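Local coordinates for protein glycosyl transferase family 9 (Veillonella parvula, PDB 3TOV) that probably transfers a sugar, as in heptosyltransferases, from a nucleotide-activated donor to a glycan acceptor, at residues 17-23 / 49-53. Sequence-based numbering, arbitrary orientation.
Sequences MHLGDVI and LQQVM
Leu49 reaches across from the turn that follows strand 40-46 and sets its two methyls against the start of helix 19-23. CD1 lies at the backbone between Met17 and Leu19 and also meets Val22 CG2 at 3.7 Å, while CD2 packs on Leu19 CB at 3.8 Å. With CG anti to the carbonyl carbon (chi1 -50°) and an extended chi2, the isobutyl group points into the bend where the loop enters the helix, and His18 takes the N-cap position. Val22, nearly one turn after Leu19, faces the other segment: its CG1 meets the CE methyl of selenomethionine Met53 at 3.7 Å, which the bends at chi2 and chi3 bring round to it. Val52 CG2 touches Leu19 CD1 at 3.9 Å. No hydrogen bond joins the segments. Replacing Leu49 with alanine removes both methyls and is likely to leave a gap beside Leu19 CB and Val22 CG2. Tyr43 and Ile45 continue the apolar surface around Val22, whereas Leu252 packs on Leu49 and Val52, and Val275 on Leu19, both from helices of the other domain. The contact thus joins helix 19-23, after strand 10-14, to the loop after adjacent strand 40-46 in the N-terminal Rossmann-like domain, beside the interdomain cleft characteristic of GT-B glycosyltransferases.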
loop_
_atom_site.group_PDB
_atom_site.type_symbol
_atom_site.label_atom_id
_atom_site.label_comp_id
_atom_site.label_asym_id
_atom_site.label_seq_id
_atom_site.Cartn_x
_atom_site.Cartn_y
_atom_site.Cartn_z
HETATM N N MSE A 17 1.158 -5.756 10.237
HETATM C CA MSE A 17 0.120 -6.081 9.271
HETATM C C MSE A 17 0.658 -6.313 7.862
HETATM O O MSE A 17 1.833 -6.629 7.663
HETATM C CB MSE A 17 -0.979 -5.024 9.263
HETATM C CG MSE A 17 -1.754 -4.940 10.582
HETATM SE SE MSE A 17 -3.348 -3.771 10.573
HETATM C CE MSE A 17 -4.546 -4.959 9.577
ATOM N N HIS A 18 -0.227 -6.164 6.890
ATOM C CA HIS A 18 0.042 -6.596 5.534
ATOM C C HIS A 18 0.556 -5.464 4.652
ATOM O O HIS A 18 0.454 -4.296 5.013
ATOM C CB HIS A 18 -1.226 -7.201 4.966
ATOM C CG HIS A 18 -1.499 -8.583 5.470
ATOM N ND1 HIS A 18 -0.557 -9.322 6.149
ATOM C CD2 HIS A 18 -2.602 -9.364 5.383
ATOM C CE1 HIS A 18 -1.067 -10.503 6.460
ATOM N NE2 HIS A 18 -2.305 -10.553 6.005
ATOM N N LEU A 19 1.115 -5.809 3.496
ATOM C CA LEU A 19 1.739 -4.822 2.610
ATOM C C LEU A 19 0.975 -3.497 2.502
ATOM O O LEU A 19 1.567 -2.419 2.609
ATOM C CB LEU A 19 1.946 -5.410 1.216
ATOM C CG LEU A 19 2.398 -4.415 0.152
ATOM C CD1 LEU A 19 3.781 -3.911 0.466
ATOM C CD2 LEU A 19 2.341 -5.020 -1.247
ATOM N N GLY A 20 -0.334 -3.585 2.281
ATOM C CA GLY A 20 -1.155 -2.397 2.105
ATOM C C GLY A 20 -1.288 -1.590 3.383
ATOM O O GLY A 20 -0.942 -0.405 3.438
ATOM N N ASP A 21 -1.797 -2.241 4.420
ATOM C CA ASP A 21 -1.934 -1.593 5.704
ATOM C C ASP A 21 -0.622 -0.928 6.095
ATOM O O ASP A 21 -0.629 0.167 6.619
ATOM C CB ASP A 21 -2.384 -2.589 6.766
ATOM C CG ASP A 21 -3.691 -3.293 6.398
ATOM O OD1 ASP A 21 -4.779 -2.735 6.660
ATOM O OD2 ASP A 21 -3.633 -4.417 5.858
ATOM N N VAL A 22 0.512 -1.557 5.815
ATOM C CA VAL A 22 1.789 -0.959 6.214
ATOM C C VAL A 22 2.075 0.354 5.496
ATOM O O VAL A 22 2.330 1.382 6.134
ATOM C CB VAL A 22 2.987 -1.921 6.053
ATOM C CG1 VAL A 22 4.311 -1.158 6.086
ATOM C CG2 VAL A 22 2.953 -2.959 7.140
ATOM N N ILE A 23 2.036 0.333 4.174
ATOM C CA ILE A 23 2.357 1.538 3.422
ATOM C C ILE A 23 1.504 2.713 3.903
ATOM O O ILE A 23 1.949 3.864 3.910
ATOM C CB ILE A 23 2.204 1.296 1.922
ATOM C CG1 ILE A 23 3.155 0.158 1.507
ATOM C CG2 ILE A 23 2.455 2.578 1.151
ATOM C CD1 ILE A 23 2.884 -0.445 0.129
ATOM N N LEU A 49 7.759 -7.741 4.629
ATOM C CA LEU A 49 7.525 -6.404 4.120
ATOM C C LEU A 49 8.722 -5.504 4.378
ATOM O O LEU A 49 8.659 -4.297 4.149
ATOM C CB LEU A 49 6.258 -5.806 4.752
ATOM C CG LEU A 49 5.020 -6.706 4.704
ATOM C CD1 LEU A 49 3.841 -6.068 5.412
ATOM C CD2 LEU A 49 4.682 -7.027 3.263
ATOM N N GLN A 50 9.815 -6.090 4.843
ATOM C CA GLN A 50 10.913 -5.284 5.359
ATOM C C GLN A 50 11.517 -4.321 4.334
ATOM O O GLN A 50 11.904 -3.210 4.698
ATOM C CB GLN A 50 11.979 -6.162 6.024
ATOM C CG GLN A 50 13.341 -6.168 5.364
ATOM C CD GLN A 50 13.996 -7.527 5.482
ATOM O OE1 GLN A 50 13.474 -8.415 6.159
ATOM N NE2 GLN A 50 15.135 -7.706 4.815
ATOM N N GLN A 51 11.582 -4.722 3.064
ATOM C CA GLN A 51 12.200 -3.860 2.056
ATOM C C GLN A 51 11.412 -2.555 1.884
ATOM O O GLN A 51 11.903 -1.572 1.336
ATOM C CB GLN A 51 12.342 -4.583 0.723
ATOM C CG GLN A 51 12.476 -6.075 0.853
ATOM C CD GLN A 51 13.048 -6.706 -0.405
ATOM O OE1 GLN A 51 13.847 -6.092 -1.109
ATOM N NE2 GLN A 51 12.633 -7.933 -0.694
ATOM N N VAL A 52 10.182 -2.555 2.373
ATOM C CA VAL A 52 9.303 -1.399 2.273
ATOM C C VAL A 52 9.744 -0.218 3.160
ATOM O O VAL A 52 9.573 0.957 2.809
ATOM C CB VAL A 52 7.876 -1.819 2.635
ATOM C CG1 VAL A 52 7.024 -0.609 2.968
ATOM C CG2 VAL A 52 7.290 -2.629 1.496
HETATM N N MSE A 53 10.331 -0.539 4.306
HETATM C CA MSE A 53 10.693 0.483 5.265
HETATM C C MSE A 53 12.202 0.707 5.365
HETATM O O MSE A 53 12.639 1.759 5.828
HETATM C CB MSE A 53 10.116 0.136 6.634
HETATM C CG MSE A 53 9.829 1.353 7.496
HETATM SE SE MSE A 53 8.300 2.371 6.861
HETATM C CE MSE A 53 6.890 1.146 7.348
#